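Long-range contact in putative alpha-ketoglutarate-dependent taurine dioxygenase (Burkholderia xenovorans, PDB 5HSX), which probably acts as an iron(II)- and 2-oxoglutarate-dependent dioxygenase of the TauD/TfdA family, although its own substrate is not established: residues 90-102 against 283-295. Sequence-based numbering, arbitrary orientation.
Sequences GHVEGHPEVYSIS and DFDRQLYRTTLVG
Y99 and R290 face each other as a hydrogen-bonded pair of antiparallel strands: Y99 N donates a hydrogen bond to R290 O (2.8 Å) and R290 N donates one to Y99 O. On the same face of the sheet, ring and guanidinium planes are 20° apart but offset: R290 NH1 stands above the CD1 rim of the tyrosine, 3.5 Å from Y99 CD1, and Y99 CB lies over the rim of one guanidinium face. The bend of R290 at chi3 (40°) swings the guanidinium back along the tyrosine, and NH1 hydrogen-bonds V320 O of helix 313-322, while Y99 OH bonds T83. I101 follows on this face, its CD1 against R290 CB at 3.7 Å, and the I101–L288 pair repeats the double backbone link. On the other face, Y289 packs among V92, V98 and S100: V98 CG1 lies 3.7 Å from its CB, and V92 CG2 meets the ring edge. Q287, extended at chi1 but bent at chi2 (72°), carries NE2 over the rim of one face of the Y289 ring, 3.3 Å above its plane. From there NE2 donates to S100 OG at 2.8 Å, nearly within the amide plane, and to L288 O, which I101 N approaches from the opposite side of its carbonyl plane. Beyond the ladder, a water takes the T292 N-H and lies close enough to E97 O to donate to it, though it has other acceptors in reach. V92 and V98 also touch helix 69-77, and backbone bonds tie Y289 and T291 to strand 135-140. The short strand 99-101 thus forms one edge of the mixed sheet, beside strand 287-293, in the double-stranded beta-helix (jelly-roll) fold of the cupin-like TauD/TfdA dioxygenases.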
ATOM      1  N   GLY B  90      21.919  -8.544 -14.329  1.00 49.45           N
ATOM      2  CA  GLY B  90      21.294  -9.638 -13.611  1.00 49.65           C
ATOM      3  C   GLY B  90      21.826 -11.011 -13.939  1.00 42.61           C
ATOM      4  O   GLY B  90      21.220 -12.001 -13.525  1.00 40.11           O
ATOM      5  N   HIS B  91      22.951 -11.101 -14.648  1.00 41.51           N
ATOM      6  CA  HIS B  91      23.432 -12.384 -15.147  1.00 39.20           C
ATOM      7  C   HIS B  91      23.818 -13.306 -13.995  1.00 39.94           C
ATOM      8  O   HIS B  91      24.497 -12.896 -13.049  1.00 42.31           O
ATOM      9  CB  HIS B  91      24.625 -12.173 -16.082  1.00 43.92           C
ATOM     10  CG  HIS B  91      25.170 -13.443 -16.657  1.00 57.24           C
ATOM     11  ND1 HIS B  91      24.449 -14.238 -17.524  1.00 62.04           N
ATOM     12  CD2 HIS B  91      26.362 -14.060 -16.485  1.00 63.45           C
ATOM     13  CE1 HIS B  91      25.176 -15.289 -17.860  1.00 64.50           C
ATOM     14  NE2 HIS B  91      26.342 -15.203 -17.246  1.00 62.47           N
ATOM     15  N   VAL B  92      23.370 -14.553 -14.074  1.00 35.14           N
ATOM     16  CA  VAL B  92      23.751 -15.599 -13.135  1.00 34.30           C
ATOM     17  C   VAL B  92      24.512 -16.644 -13.930  1.00 38.71           C
ATOM     18  O   VAL B  92      23.960 -17.229 -14.871  1.00 36.62           O
ATOM     19  CB  VAL B  92      22.530 -16.223 -12.439  1.00 32.94           C
ATOM     20  CG1 VAL B  92      22.970 -17.382 -11.547  1.00 40.10           C
ATOM     21  CG2 VAL B  92      21.744 -15.170 -11.655  1.00 34.81           C
ATOM     22  N   GLU B  93      25.773 -16.876 -13.562  1.00 35.98           N
ATOM     23  CA  GLU B  93      26.627 -17.790 -14.314  1.00 38.72           C
ATOM     24  C   GLU B  93      26.001 -19.176 -14.405  1.00 39.67           C
ATOM     25  O   GLU B  93      25.569 -19.744 -13.398  1.00 41.40           O
ATOM     26  CB  GLU B  93      28.012 -17.884 -13.662  1.00 43.90           C
ATOM     27  CG  GLU B  93      28.901 -16.671 -13.889  1.00 58.76           C
ATOM     28  CD  GLU B  93      29.577 -16.677 -15.251  1.00 69.68           C
ATOM     29  OE1 GLU B  93      30.093 -17.740 -15.661  1.00 75.61           O
ATOM     30  OE2 GLU B  93      29.596 -15.617 -15.914  1.00 71.51           O
ATOM     31  N   GLY B  94      25.957 -19.721 -15.624  1.00 35.05           N
ATOM     32  CA  GLY B  94      25.414 -21.043 -15.867  1.00 36.51           C
ATOM     33  C   GLY B  94      23.903 -21.128 -15.972  1.00 32.44           C
ATOM     34  O   GLY B  94      23.383 -22.222 -16.221  1.00 33.74           O
ATOM     35  N   HIS B  95      23.181 -20.021 -15.804  1.00 31.93           N
ATOM     36  CA  HIS B  95      21.716 -20.031 -15.776  1.00 33.77           C
ATOM     37  C   HIS B  95      21.188 -18.812 -16.514  1.00 29.84           C
ATOM     38  O   HIS B  95      20.829 -17.796 -15.903  1.00 29.11           O
ATOM     39  CB  HIS B  95      21.193 -20.073 -14.336  1.00 29.66           C
ATOM     40  CG  HIS B  95      21.703 -21.242 -13.551  1.00 36.03           C
ATOM     41  ND1 HIS B  95      21.236 -22.525 -13.742  1.00 38.07           N
ATOM     42  CD2 HIS B  95      22.655 -21.326 -12.591  1.00 37.62           C
ATOM     43  CE1 HIS B  95      21.873 -23.349 -12.929  1.00 41.54           C
ATOM     44  NE2 HIS B  95      22.739 -22.647 -12.219  1.00 39.46           N
ATOM     45  N   PRO B  96      21.106 -18.885 -17.844  1.00 30.76           N
ATOM     46  CA  PRO B  96      20.621 -17.727 -18.611  1.00 29.96           C
ATOM     47  C   PRO B  96      19.178 -17.371 -18.314  1.00 32.97           C
ATOM     48  O   PRO B  96      18.752 -16.259 -18.648  1.00 28.40           O
ATOM     49  CB  PRO B  96      20.799 -18.171 -20.070  1.00 30.91           C
ATOM     50  CG  PRO B  96      20.736 -19.667 -20.008  1.00 31.60           C
ATOM     51  CD  PRO B  96      21.386 -20.048 -18.708  1.00 31.20           C
ATOM     52  N   GLU B  97      18.418 -18.268 -17.685  1.00 28.43           N
ATOM     53  CA  GLU B  97      17.014 -18.012 -17.387  1.00 27.51           C
ATOM     54  C   GLU B  97      16.810 -17.243 -16.097  1.00 30.51           C
ATOM     55  O   GLU B  97      15.695 -16.778 -15.846  1.00 30.57           O
ATOM     56  CB  GLU B  97      16.229 -19.323 -17.272  1.00 30.65           C
ATOM     57  CG  GLU B  97      16.496 -20.330 -18.369  1.00 32.63           C
ATOM     58  CD  GLU B  97      17.669 -21.240 -18.055  1.00 32.97           C
ATOM     59  OE1 GLU B  97      17.801 -22.265 -18.752  1.00 36.72           O
ATOM     60  OE2 GLU B  97      18.456 -20.934 -17.123  1.00 33.09           O
ATOM     61  N   VAL B  98      17.835 -17.120 -15.261  1.00 28.33           N
ATOM     62  CA  VAL B  98      17.675 -16.614 -13.903  1.00 26.31           C
ATOM     63  C   VAL B  98      18.326 -15.243 -13.801  1.00 26.76           C
ATOM     64  O   VAL B  98      19.494 -15.073 -14.170  1.00 31.15           O
ATOM     65  CB  VAL B  98      18.269 -17.590 -12.877  1.00 29.80           C
ATOM     66  CG1 VAL B  98      18.060 -17.062 -11.465  1.00 27.36           C
ATOM     67  CG2 VAL B  98      17.632 -18.960 -13.045  1.00 28.53           C
ATOM     68  N   TYR B  99      17.574 -14.273 -13.289  1.00 27.78           N
ATOM     69  CA  TYR B  99      18.041 -12.904 -13.123  1.00 26.66           C
ATOM     70  C   TYR B  99      18.240 -12.620 -11.644  1.00 28.50           C
ATOM     71  O   TYR B  99      17.340 -12.872 -10.833  1.00 28.48           O
ATOM     72  CB  TYR B  99      17.046 -11.909 -13.718  1.00 28.02           C
ATOM     73  CG  TYR B  99      16.695 -12.225 -15.149  1.00 36.92           C
ATOM     74  CD1 TYR B  99      15.591 -13.015 -15.454  1.00 49.04           C
ATOM     75  CD2 TYR B  99      17.472 -11.749 -16.196  1.00 45.34           C
ATOM     76  CE1 TYR B  99      15.268 -13.317 -16.764  1.00 53.36           C
ATOM     77  CE2 TYR B  99      17.157 -12.046 -17.511  1.00 48.68           C
ATOM     78  CZ  TYR B  99      16.055 -12.833 -17.788  1.00 49.94           C
ATOM     79  OH  TYR B  99      15.729 -13.134 -19.090  1.00 47.46           O
ATOM     80  N   SER B 100      19.406 -12.084 -11.303  1.00 30.93           N
ATOM     81  CA  SER B 100      19.743 -11.766  -9.920  1.00 35.88           C
ATOM     82  C   SER B 100      19.221 -10.377  -9.572  1.00 36.05           C
ATOM     83  O   SER B 100      19.402  -9.429 -10.341  1.00 34.19           O
ATOM     84  CB  SER B 100      21.258 -11.841  -9.721  1.00 40.19           C
ATOM     85  OG  SER B 100      21.630 -11.480  -8.401  1.00 39.96           O
ATOM     86  N   ILE B 101      18.555 -10.266  -8.423  1.00 32.75           N
ATOM     87  CA  ILE B 101      18.067  -8.994  -7.896  1.00 41.06           C
ATOM     88  C   ILE B 101      18.710  -8.794  -6.529  1.00 45.61           C
ATOM     89  O   ILE B 101      18.441  -9.556  -5.590  1.00 41.12           O
ATOM     90  CB  ILE B 101      16.536  -8.949  -7.795  1.00 43.56           C
ATOM     91  CG1 ILE B 101      15.902  -8.781  -9.175  1.00 47.48           C
ATOM     92  CG2 ILE B 101      16.090  -7.814  -6.881  1.00 45.17           C
ATOM     93  CD1 ILE B 101      15.402 -10.055  -9.766  1.00 42.68           C
ATOM     94  N   SER B 102      19.569  -7.787  -6.415  1.00 47.10           N
ATOM     95  CA  SER B 102      20.196  -7.484  -5.134  1.00 55.65           C
ATOM     96  C   SER B 102      20.406  -5.985  -4.949  1.00 57.25           C
ATOM     97  O   SER B 102      20.659  -5.518  -3.838  1.00 64.73           O
ATOM     98  CB  SER B 102      21.529  -8.226  -5.002  1.00 62.86           C
ATOM     99  OG  SER B 102      22.365  -7.977  -6.116  1.00 66.06           O
ATOM    100  N   ASP B 283      20.346  -1.428   6.619  1.00 70.24           N
ATOM    101  CA  ASP B 283      21.623  -2.123   6.535  1.00 75.55           C
ATOM    102  C   ASP B 283      21.515  -3.520   5.933  1.00 70.99           C
ATOM    103  O   ASP B 283      22.546  -4.100   5.576  1.00 79.51           O
ATOM    104  CB  ASP B 283      22.243  -2.218   7.933  1.00 81.30           C
ATOM    105  CG  ASP B 283      23.747  -2.045   7.921  1.00 88.06           C
ATOM    106  OD1 ASP B 283      24.358  -2.220   6.846  1.00 88.50           O
ATOM    107  OD2 ASP B 283      24.318  -1.733   8.987  1.00 92.56           O
ATOM    108  N   PHE B 284      20.310  -4.061   5.795  1.00 58.85           N
ATOM    109  CA  PHE B 284      20.139  -5.482   5.526  1.00 46.04           C
ATOM    110  C   PHE B 284      20.464  -5.840   4.079  1.00 54.94           C
ATOM    111  O   PHE B 284      20.152  -5.092   3.148  1.00 50.11           O
ATOM    112  CB  PHE B 284      18.704  -5.911   5.825  1.00 53.49           C
ATOM    113  CG  PHE B 284      18.217  -5.539   7.195  1.00 53.17           C
ATOM    114  CD1 PHE B 284      17.081  -4.753   7.348  1.00 44.67           C
ATOM    115  CD2 PHE B 284      18.875  -5.989   8.326  1.00 50.55           C
ATOM    116  CE1 PHE B 284      16.616  -4.416   8.607  1.00 52.21           C
ATOM    117  CE2 PHE B 284      18.421  -5.648   9.595  1.00 57.96           C
ATOM    118  CZ  PHE B 284      17.290  -4.861   9.734  1.00 61.88           C
ATOM    119  N   ASP B 285      21.062  -7.013   3.894  1.00 48.20           N
ATOM    120  CA  ASP B 285      21.276  -7.551   2.561  1.00 55.14           C
ATOM    121  C   ASP B 285      19.981  -8.153   2.031  1.00 51.05           C
ATOM    122  O   ASP B 285      19.121  -8.600   2.794  1.00 50.43           O
ATOM    123  CB  ASP B 285      22.382  -8.604   2.574  1.00 62.85           C
ATOM    124  CG  ASP B 285      23.765  -7.993   2.674  1.00 79.07           C
ATOM    125  OD1 ASP B 285      23.881  -6.856   3.178  1.00 86.27           O
ATOM    126  OD2 ASP B 285      24.737  -8.650   2.245  1.00 85.61           O
ATOM    127  N   ARG B 286      19.847  -8.158   0.706  1.00 50.62           N
ATOM    128  CA  ARG B 286      18.618  -8.619   0.068  1.00 43.39           C
ATOM    129  C   ARG B 286      18.982  -9.256  -1.263  1.00 49.20           C
ATOM    130  O   ARG B 286      19.557  -8.588  -2.128  1.00 51.77           O
ATOM    131  CB  ARG B 286      17.641  -7.457  -0.128  1.00 41.96           C
ATOM    132  CG  ARG B 286      16.249  -7.844  -0.614  1.00 41.18           C
ATOM    133  CD  ARG B 286      15.342  -6.620  -0.605  1.00 43.68           C
ATOM    134  NE  ARG B 286      13.946  -6.895  -0.944  1.00 45.91           N
ATOM    135  CZ  ARG B 286      13.440  -6.763  -2.168  1.00 40.91           C
ATOM    136  NH1 ARG B 286      14.226  -6.378  -3.167  1.00 38.06           N
ATOM    137  NH2 ARG B 286      12.158  -7.015  -2.398  1.00 35.53           N
ATOM    138  N   GLN B 287      18.657 -10.538  -1.425  1.00 37.54           N
ATOM    139  CA  GLN B 287      18.983 -11.278  -2.639  1.00 33.04           C
ATOM    140  C   GLN B 287      17.763 -12.070  -3.073  1.00 30.51           C
ATOM    141  O   GLN B 287      17.282 -12.929  -2.327  1.00 29.70           O
ATOM    142  CB  GLN B 287      20.173 -12.217  -2.426  1.00 37.10           C
ATOM    143  CG  GLN B 287      20.517 -13.056  -3.662  1.00 35.74           C
ATOM    144  CD  GLN B 287      21.152 -12.237  -4.777  1.00 39.09           C
ATOM    145  OE1 GLN B 287      22.203 -11.627  -4.592  1.00 45.60           O
ATOM    146  NE2 GLN B 287      20.519 -12.228  -5.941  1.00 38.01           N
ATOM    147  N   LEU B 288      17.270 -11.782  -4.272  1.00 28.60           N
ATOM    148  CA  LEU B 288      16.190 -12.540  -4.876  1.00 26.88           C
ATOM    149  C   LEU B 288      16.630 -12.983  -6.262  1.00 31.35           C
ATOM    150  O   LEU B 288      17.621 -12.489  -6.808  1.00 33.40           O
ATOM    151  CB  LEU B 288      14.894 -11.715  -4.960  1.00 27.58           C
ATOM    152  CG  LEU B 288      14.299 -11.193  -3.645  1.00 26.94           C
ATOM    153  CD1 LEU B 288      14.869  -9.828  -3.287  1.00 28.33           C
ATOM    154  CD2 LEU B 288      12.770 -11.137  -3.725  1.00 26.89           C
ATOM    155  N   TYR B 289      15.888 -13.934  -6.825  1.00 25.96           N
ATOM    156  CA  TYR B 289      16.132 -14.399  -8.184  1.00 26.63           C
ATOM    157  C   TYR B 289      14.806 -14.487  -8.911  1.00 24.81           C
ATOM    158  O   TYR B 289      13.791 -14.857  -8.313  1.00 24.88           O
ATOM    159  CB  TYR B 289      16.841 -15.759  -8.207  1.00 25.98           C
ATOM    160  CG  TYR B 289      18.210 -15.702  -7.589  1.00 29.18           C
ATOM    161  CD1 TYR B 289      19.309 -15.259  -8.321  1.00 30.39           C
ATOM    162  CD2 TYR B 289      18.403 -16.067  -6.264  1.00 32.39           C
ATOM    163  CE1 TYR B 289      20.579 -15.190  -7.738  1.00 30.88           C
ATOM    164  CE2 TYR B 289      19.657 -16.007  -5.681  1.00 32.15           C
ATOM    165  CZ  TYR B 289      20.736 -15.569  -6.422  1.00 31.17           C
ATOM    166  OH  TYR B 289      21.972 -15.513  -5.829  1.00 33.62           O
ATOM    167  N   ARG B 290      14.817 -14.132 -10.196  1.00 23.41           N
ATOM    168  CA  ARG B 290      13.603 -14.040 -10.987  1.00 22.26           C
ATOM    169  C   ARG B 290      13.764 -14.838 -12.272  1.00 23.64           C
ATOM    170  O   ARG B 290      14.835 -14.849 -12.886  1.00 24.05           O
ATOM    171  CB  ARG B 290      13.243 -12.578 -11.330  1.00 24.80           C
ATOM    172  CG  ARG B 290      12.056 -12.467 -12.284  1.00 27.38           C
ATOM    173  CD  ARG B 290      11.537 -11.052 -12.522  1.00 32.67           C
ATOM    174  NE  ARG B 290      12.574 -10.035 -12.638  1.00 36.38           N
ATOM    175  CZ  ARG B 290      13.306  -9.801 -13.724  1.00 37.60           C
ATOM    176  NH1 ARG B 290      13.150 -10.529 -14.817  1.00 43.08           N
ATOM    177  NH2 ARG B 290      14.211  -8.834 -13.713  1.00 39.47           N
ATOM    178  N   THR B 291      12.700 -15.523 -12.654  1.00 22.61           N
ATOM    179  CA  THR B 291      12.546 -16.046 -14.003  1.00 21.83           C
ATOM    180  C   THR B 291      11.330 -15.369 -14.612  1.00 23.34           C
ATOM    181  O   THR B 291      10.447 -14.889 -13.891  1.00 21.69           O
ATOM    182  CB  THR B 291      12.354 -17.562 -14.000  1.00 24.26           C
ATOM    183  OG1 THR B 291      11.202 -17.885 -13.209  1.00 24.63           O
ATOM    184  CG2 THR B 291      13.582 -18.268 -13.420  1.00 27.12           C
ATOM    185  N   THR B 292      11.281 -15.289 -15.942  1.00 23.10           N
ATOM    186  CA  THR B 292      10.079 -14.755 -16.566  1.00 23.80           C
ATOM    187  C   THR B 292       9.721 -15.610 -17.773  1.00 23.36           C
ATOM    188  O   THR B 292      10.569 -16.294 -18.358  1.00 22.64           O
ATOM    189  CB  THR B 292      10.195 -13.255 -16.959  1.00 31.04           C
ATOM    190  OG1 THR B 292      10.847 -13.104 -18.214  1.00 34.12           O
ATOM    191  CG2 THR B 292      10.971 -12.449 -15.914  1.00 20.40           C
ATOM    192  N   LEU B 293       8.441 -15.591 -18.106  1.00 20.67           N
ATOM    193  CA  LEU B 293       7.876 -16.450 -19.134  1.00 22.56           C
ATOM    194  C   LEU B 293       7.537 -15.624 -20.366  1.00 26.25           C
ATOM    195  O   LEU B 293       6.929 -14.554 -20.250  1.00 22.70           O
ATOM    196  CB  LEU B 293       6.634 -17.167 -18.603  1.00 24.20           C
ATOM    197  CG  LEU B 293       6.845 -17.995 -17.328  1.00 27.81           C
ATOM    198  CD1 LEU B 293       5.547 -18.682 -16.913  1.00 28.69           C
ATOM    199  CD2 LEU B 293       7.955 -19.023 -17.518  1.00 26.53           C
ATOM    200  N   VAL B 294       7.917 -16.142 -21.539  1.00 22.37           N
ATOM    201  CA  VAL B 294       7.725 -15.441 -22.809  1.00 19.98           C
ATOM    202  C   VAL B 294       6.241 -15.233 -23.080  1.00 22.36           C
ATOM    203  O   VAL B 294       5.441 -16.170 -22.988  1.00 24.06           O
ATOM    204  CB  VAL B 294       8.393 -16.241 -23.943  1.00 23.91           C
ATOM    205  CG1 VAL B 294       8.139 -15.599 -25.312  1.00 28.61           C
ATOM    206  CG2 VAL B 294       9.899 -16.397 -23.676  1.00 24.39           C
ATOM    207  N   GLY B 295       5.867 -14.000 -23.429  1.00 21.37           N
ATOM    208  CA  GLY B 295       4.492 -13.650 -23.705  1.00 25.41           C
ATOM    209  C   GLY B 295       4.261 -13.400 -25.189  1.00 30.05           C
ATOM    210  O   GLY B 295       5.184 -13.369 -26.001  1.00 27.92           O
TER
HETATM  211  O   HOH W   1      13.586 -16.406 -17.331  1.00 22.83           O